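Local coordinates for hypothetical protein (Archaeoglobus fulgidus, PDB 2OGK) that is of unknown function but structurally resembles RNA-binding proteins, although it probably does not itself bind RNA, at residues V9-V14 against I119-R124; L123-Y128 against E137-L142. All blocks are in the same frame, centred on the assembly; numbering follows the deposited sequence.

Contact 1 of 2, residues V9-V14 against I119-R124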
loop_
_atom_site.group_PDB
_atom_site.type_symbol
_atom_site.label_atom_id
_atom_site.label_comp_id
_atom_site.label_asym_id
_atom_site.label_seq_id
_atom_site.Cartn_x
_atom_site.Cartn_y
_atom_site.Cartn_z
ATOM N N VAL D 9 -7.536 -8.734 7.679
ATOM C CA VAL D 9 -6.295 -9.191 7.056
ATOM C C VAL D 9 -6.497 -9.479 5.574
ATOM O O VAL D 9 -7.331 -10.299 5.201
ATOM C CB VAL D 9 -5.751 -10.488 7.715
ATOM C CG1 VAL D 9 -4.704 -11.134 6.806
ATOM C CG2 VAL D 9 -5.138 -10.169 9.072
ATOM N N ARG D 10 -5.714 -8.810 4.738
ATOM C CA ARG D 10 -5.797 -8.998 3.295
ATOM C C ARG D 10 -4.495 -9.560 2.711
ATOM O O ARG D 10 -3.410 -9.029 2.939
ATOM C CB ARG D 10 -6.187 -7.674 2.632
ATOM C CG ARG D 10 -7.547 -7.202 3.103
ATOM C CD ARG D 10 -7.908 -5.831 2.585
ATOM N NE ARG D 10 -9.124 -5.340 3.228
ATOM C CZ ARG D 10 -9.580 -4.091 3.146
ATOM N NH1 ARG D 10 -8.921 -3.177 2.437
ATOM N NH2 ARG D 10 -10.699 -3.755 3.783
ATOM N N VAL D 11 -4.628 -10.669 1.986
ATOM C CA VAL D 11 -3.501 -11.354 1.350
ATOM C C VAL D 11 -3.719 -11.357 -0.158
ATOM O O VAL D 11 -4.664 -11.962 -0.652
ATOM C CB VAL D 11 -3.377 -12.822 1.833
ATOM C CG1 VAL D 11 -2.325 -13.543 1.027
ATOM C CG2 VAL D 11 -3.015 -12.862 3.312
ATOM N N SER D 12 -2.836 -10.687 -0.887
ATOM C CA SER D 12 -2.983 -10.612 -2.326
ATOM C C SER D 12 -1.719 -10.828 -3.139
ATOM O O SER D 12 -0.598 -10.680 -2.655
ATOM C CB SER D 12 -3.597 -9.271 -2.692
ATOM O OG SER D 12 -2.945 -8.244 -1.973
ATOM N N ALA D 13 -1.943 -11.184 -4.399
ATOM C CA ALA D 13 -0.889 -11.437 -5.370
ATOM C C ALA D 13 -1.461 -11.155 -6.756
ATOM O O ALA D 13 -2.673 -11.003 -6.920
ATOM C CB ALA D 13 -0.422 -12.881 -5.276
ATOM N N VAL D 14 -0.581 -11.069 -7.744
ATOM C CA VAL D 14 -0.995 -10.819 -9.115
ATOM C C VAL D 14 -0.585 -11.991 -10.001
ATOM O O VAL D 14 0.421 -12.667 -9.745
ATOM C CB VAL D 14 -0.378 -9.515 -9.658
ATOM C CG1 VAL D 14 -0.525 -9.446 -11.161
ATOM C CG2 VAL D 14 -1.074 -8.332 -9.035
ATOM N N ILE D 119 3.744 -11.353 -2.480
ATOM C CA ILE D 119 2.414 -11.635 -1.955
ATOM C C ILE D 119 2.239 -10.617 -0.829
ATOM O O ILE D 119 2.911 -10.690 0.204
ATOM C CB ILE D 119 2.310 -13.085 -1.399
ATOM C CG1 ILE D 119 2.420 -14.091 -2.562
ATOM C CG2 ILE D 119 0.988 -13.269 -0.643
ATOM C CD1 ILE D 119 2.419 -15.565 -2.155
ATOM N N ALA D 120 1.358 -9.651 -1.055
ATOM C CA ALA D 120 1.099 -8.599 -0.089
ATOM C C ALA D 120 0.166 -9.042 1.028
ATOM O O ALA D 120 -0.905 -9.594 0.787
ATOM C CB ALA D 120 0.520 -7.383 -0.794
ATOM N N VAL D 121 0.582 -8.770 2.257
ATOM C CA VAL D 121 -0.197 -9.119 3.431
ATOM C C VAL D 121 -0.427 -7.893 4.307
ATOM O O VAL D 121 0.447 -7.530 5.085
ATOM C CB VAL D 121 0.537 -10.182 4.283
ATOM C CG1 VAL D 121 -0.310 -10.573 5.491
ATOM C CG2 VAL D 121 0.858 -11.402 3.429
ATOM N N LYS D 122 -1.581 -7.241 4.173
ATOM C CA LYS D 122 -1.883 -6.092 5.024
ATOM C C LYS D 122 -2.675 -6.600 6.222
ATOM O O LYS D 122 -3.303 -7.654 6.167
ATOM C CB LYS D 122 -2.732 -5.015 4.324
ATOM C CG LYS D 122 -3.031 -5.209 2.870
ATOM C CD LYS D 122 -1.843 -4.894 1.995
ATOM C CE LYS D 122 -2.078 -5.429 0.576
ATOM N NZ LYS D 122 -2.347 -6.935 0.501
ATOM N N LEU D 123 -2.631 -5.849 7.310
ATOM C CA LEU D 123 -3.364 -6.204 8.513
ATOM C C LEU D 123 -3.769 -4.906 9.165
ATOM O O LEU D 123 -2.900 -4.131 9.562
ATOM C CB LEU D 123 -2.486 -6.977 9.497
ATOM C CG LEU D 123 -1.733 -8.198 9.001
ATOM C CD1 LEU D 123 -0.366 -7.785 8.456
ATOM C CD2 LEU D 123 -1.562 -9.148 10.152
ATOM N N ARG D 124 -5.066 -4.641 9.273
ATOM C CA ARG D 124 -5.438 -3.400 9.923
ATOM C C ARG D 124 -5.413 -3.590 11.431
ATOM O O ARG D 124 -5.960 -4.554 11.964
ATOM C CB ARG D 124 -6.813 -2.901 9.492
ATOM C CG ARG D 124 -6.905 -1.404 9.696
ATOM C CD ARG D 124 -8.298 -0.827 9.540
ATOM N NE ARG D 124 -8.227 0.633 9.458
ATOM C CZ ARG D 124 -7.674 1.420 10.385
ATOM N NH1 ARG D 124 -7.145 0.898 11.487
ATOM N NH2 ARG D 124 -7.614 2.734 10.195
#
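Val-11 and Val-121 sit opposite in register, side chains side by side on one face, at the middle of an antiparallel beta pair formed where strand 5-15 runs beside strand 118-126 in a five-stranded antiparallel sheet. The segment axes pass within 4.6 Å, their directions 162° apart. Two hydrogen-bonded pairs, Arg-10 with Lys-122 and Ser-12 with Ala-120, supply four backbone bonds; in one, Ser-12 N reaches Ala-120 O at 2.8 Å. Val-9 with Leu-123 and Val-11 with Val-121 are the non-hydrogen-bonded pairs.

The apolar face consists of beta-branched and aliphatic residues, which suit a buried strand. Val-9 CG2 lies alongside Leu-123 CD2, 3.9 Å away, while Val-11 CG1 points across to Ile-119 CG2 at 3.7 Å. Helix 61-75 covers this face, with Phe-67 on both Val-9 and Val-11.

The other face is polar and partly exposed. Arg-10 stretches away from the strand pair to a salt bridge with Glu-57. Lys-122 instead folds back along its own strand: bends at chi2 (-76°) and chi4 (-58°) bring its ammonium over the seam between the strands, where it bonds weakly to Arg-10 O and Ala-120 O. Lys-122 NZ also donates to Ser-12 OG, 2.9 Å away.

Contact 2 of 2, residues L123-Y128 against E137-L142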
loop_
_atom_site.group_PDB
_atom_site.type_symbol
_atom_site.label_atom_id
_atom_site.label_comp_id
_atom_site.label_asym_id
_atom_site.label_seq_id
_atom_site.Cartn_x
_atom_site.Cartn_y
_atom_site.Cartn_z
ATOM N N LEU D 123 -2.631 -5.849 7.310
ATOM C CA LEU D 123 -3.364 -6.204 8.513
ATOM C C LEU D 123 -3.769 -4.906 9.165
ATOM O O LEU D 123 -2.900 -4.131 9.562
ATOM C CB LEU D 123 -2.486 -6.977 9.497
ATOM C CG LEU D 123 -1.733 -8.198 9.001
ATOM C CD1 LEU D 123 -0.366 -7.785 8.456
ATOM C CD2 LEU D 123 -1.562 -9.148 10.152
ATOM N N ARG D 124 -5.066 -4.641 9.273
ATOM C CA ARG D 124 -5.438 -3.400 9.923
ATOM C C ARG D 124 -5.413 -3.590 11.431
ATOM O O ARG D 124 -5.960 -4.554 11.964
ATOM C CB ARG D 124 -6.813 -2.901 9.492
ATOM C CG ARG D 124 -6.905 -1.404 9.696
ATOM C CD ARG D 124 -8.298 -0.827 9.540
ATOM N NE ARG D 124 -8.227 0.633 9.458
ATOM C CZ ARG D 124 -7.674 1.420 10.385
ATOM N NH1 ARG D 124 -7.145 0.898 11.487
ATOM N NH2 ARG D 124 -7.614 2.734 10.195
ATOM N N LEU D 125 -4.739 -2.676 12.114
ATOM C CA LEU D 125 -4.644 -2.735 13.557
ATOM C C LEU D 125 -5.461 -1.556 14.050
ATOM O O LEU D 125 -5.370 -0.460 13.494
ATOM C CB LEU D 125 -3.196 -2.580 14.012
ATOM C CG LEU D 125 -2.129 -3.452 13.353
ATOM C CD1 LEU D 125 -0.770 -2.977 13.802
ATOM C CD2 LEU D 125 -2.325 -4.896 13.715
ATOM N N VAL D 126 -6.268 -1.785 15.082
ATOM C CA VAL D 126 -7.104 -0.726 15.632
ATOM C C VAL D 126 -6.867 -0.636 17.139
ATOM O O VAL D 126 -6.756 -1.660 17.831
ATOM C CB VAL D 126 -8.602 -0.997 15.321
ATOM C CG1 VAL D 126 -8.781 -1.254 13.827
ATOM C CG2 VAL D 126 -9.099 -2.191 16.111
ATOM N N THR D 127 -6.770 0.591 17.641
ATOM C CA THR D 127 -6.528 0.799 19.059
ATOM C C THR D 127 -7.371 1.951 19.609
ATOM O O THR D 127 -7.935 2.730 18.847
ATOM C CB THR D 127 -5.000 1.101 19.345
ATOM O OG1 THR D 127 -4.613 2.350 18.750
ATOM C CG2 THR D 127 -4.114 -0.002 18.801
ATOM N N TYR D 128 -7.481 2.024 20.937
ATOM C CA TYR D 128 -8.180 3.129 21.570
ATOM C C TYR D 128 -7.269 3.744 22.631
ATOM O O TYR D 128 -6.914 3.102 23.616
ATOM C CB TYR D 128 -9.481 2.705 22.242
ATOM C CG TYR D 128 -10.341 3.907 22.570
ATOM C CD1 TYR D 128 -11.342 4.319 21.697
ATOM C CD2 TYR D 128 -10.074 4.696 23.698
ATOM C CE1 TYR D 128 -12.053 5.485 21.920
ATOM C CE2 TYR D 128 -10.775 5.877 23.938
ATOM C CZ TYR D 128 -11.770 6.274 23.038
ATOM O OH TYR D 128 -12.450 7.469 23.226
ATOM N N GLU D 137 2.816 0.078 19.616
ATOM C CA GLU D 137 2.938 -0.714 20.834
ATOM C C GLU D 137 2.206 -2.050 20.650
ATOM O O GLU D 137 2.704 -3.118 21.013
ATOM C CB GLU D 137 2.316 0.038 22.009
ATOM C CG GLU D 137 2.369 -0.723 23.326
ATOM C CD GLU D 137 1.397 -0.188 24.368
ATOM O OE1 GLU D 137 0.216 0.045 24.017
ATOM O OE2 GLU D 137 1.804 -0.015 25.541
ATOM N N PHE D 138 1.008 -1.971 20.088
ATOM C CA PHE D 138 0.193 -3.145 19.834
ATOM C C PHE D 138 0.875 -4.075 18.833
ATOM O O PHE D 138 0.990 -5.283 19.069
ATOM C CB PHE D 138 -1.176 -2.706 19.308
ATOM C CG PHE D 138 -2.000 -3.822 18.746
ATOM C CD1 PHE D 138 -2.102 -5.036 19.415
ATOM C CD2 PHE D 138 -2.699 -3.652 17.558
ATOM C CE1 PHE D 138 -2.887 -6.065 18.910
ATOM C CE2 PHE D 138 -3.490 -4.673 17.040
ATOM C CZ PHE D 138 -3.586 -5.881 17.718
ATOM N N ALA D 139 1.325 -3.506 17.716
ATOM C CA ALA D 139 1.992 -4.282 16.678
ATOM C C ALA D 139 3.203 -4.955 17.271
ATOM O O ALA D 139 3.465 -6.112 17.001
ATOM C CB ALA D 139 2.404 -3.390 15.528
ATOM N N ARG D 140 3.949 -4.226 18.086
ATOM C CA ARG D 140 5.114 -4.808 18.713
ATOM C C ARG D 140 4.714 -6.023 19.579
ATOM O O ARG D 140 5.508 -6.945 19.788
ATOM C CB ARG D 140 5.819 -3.750 19.553
ATOM C CG ARG D 140 7.084 -4.246 20.204
ATOM C CD ARG D 140 7.790 -3.109 20.903
ATOM N NE ARG D 140 8.275 -2.123 19.945
ATOM C CZ ARG D 140 8.089 -0.814 20.062
ATOM N NH1 ARG D 140 7.419 -0.331 21.104
ATOM N NH2 ARG D 140 8.582 0.009 19.145
ATOM N N GLU D 141 3.477 -6.022 20.075
ATOM C CA GLU D 141 2.978 -7.128 20.897
ATOM C C GLU D 141 2.700 -8.313 19.988
ATOM O O GLU D 141 3.160 -9.423 20.243
ATOM C CB GLU D 141 1.689 -6.723 21.630
ATOM N N LEU D 142 1.939 -8.062 18.927
ATOM C CA LEU D 142 1.582 -9.088 17.959
ATOM C C LEU D 142 2.745 -9.993 17.585
ATOM O O LEU D 142 2.554 -11.127 17.150
ATOM C CB LEU D 142 1.027 -8.430 16.709
ATOM C CG LEU D 142 -0.426 -8.765 16.435
ATOM C CD1 LEU D 142 -1.215 -8.818 17.718
ATOM C CD2 LEU D 142 -0.967 -7.717 15.499
#
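The ring of Phe-138 meets Leu-125 and Thr-127 through its CD2-CE2 side. Both come in obliquely: Leu-125 CD2 stands 3.5 Å from Phe-138 CE2, with Leu-125 CB beside the same ring bond, and Thr-127 CG2 lies 4.0 Å from Phe-138 CB. Phe-138 CG is anti to the backbone N (chi1 168°), which sets the ring beside Leu-125 and Thr-127.

Leu-125 is the strand's main apolar contact with the helix, and its two methyls divide the work. CD1 rests on Ala-139 CB at 3.6 Å, where a small residue lets the leucine come near the helix backbone; CD2 also meets Leu-142 CD2 at 3.6 Å, the two side chains running in opposite directions. An alanine in place of Leu-125 would probably open a gap between Ala-139, Leu-142 and the CE2 corner of Phe-138. Thr-127 is amphipathic: its methyl joins the packing while OG1 bonds to Pro-129 O.

The helix lies against the end of strand 118-126; the axes of 123-126 and 137-142 pass 9.4 Å apart, their directions differing by 124°. Ala-139 also packs on Leu-86 and Ile-90, while Leu-142 touches Ile-6 of strand 5-15 and its carbonyl accepts a bond from Trp-68 of helix 61-75.

Overall arrangement
Strand 118-126 serves both contacts, and the segments overlap at Leu-123 and Arg-124, yet the centres of the two contacts lie about 16 Å apart. Contact 1 is near the middle of the chain, about 4 Å from its centre, whereas the centre of contact 2 is about 15 Å out, although most of its touching residues are still buried. Chemistry follows place. Inside the sheet, backbone hydrogen bonds join the strands, leaving one apolar face for helix 61-75 and one polar face. At the strand end, no hydrogen bond crosses between 123-128 and 137-142, and the join rests on carbon-to-carbon packing, including the methyl of Thr-127. At the far end of 123-128, Tyr-128 packs on Val-11 of a second subunit and its OH hydrogen-bonds to that subunit's Val-56 carbonyl.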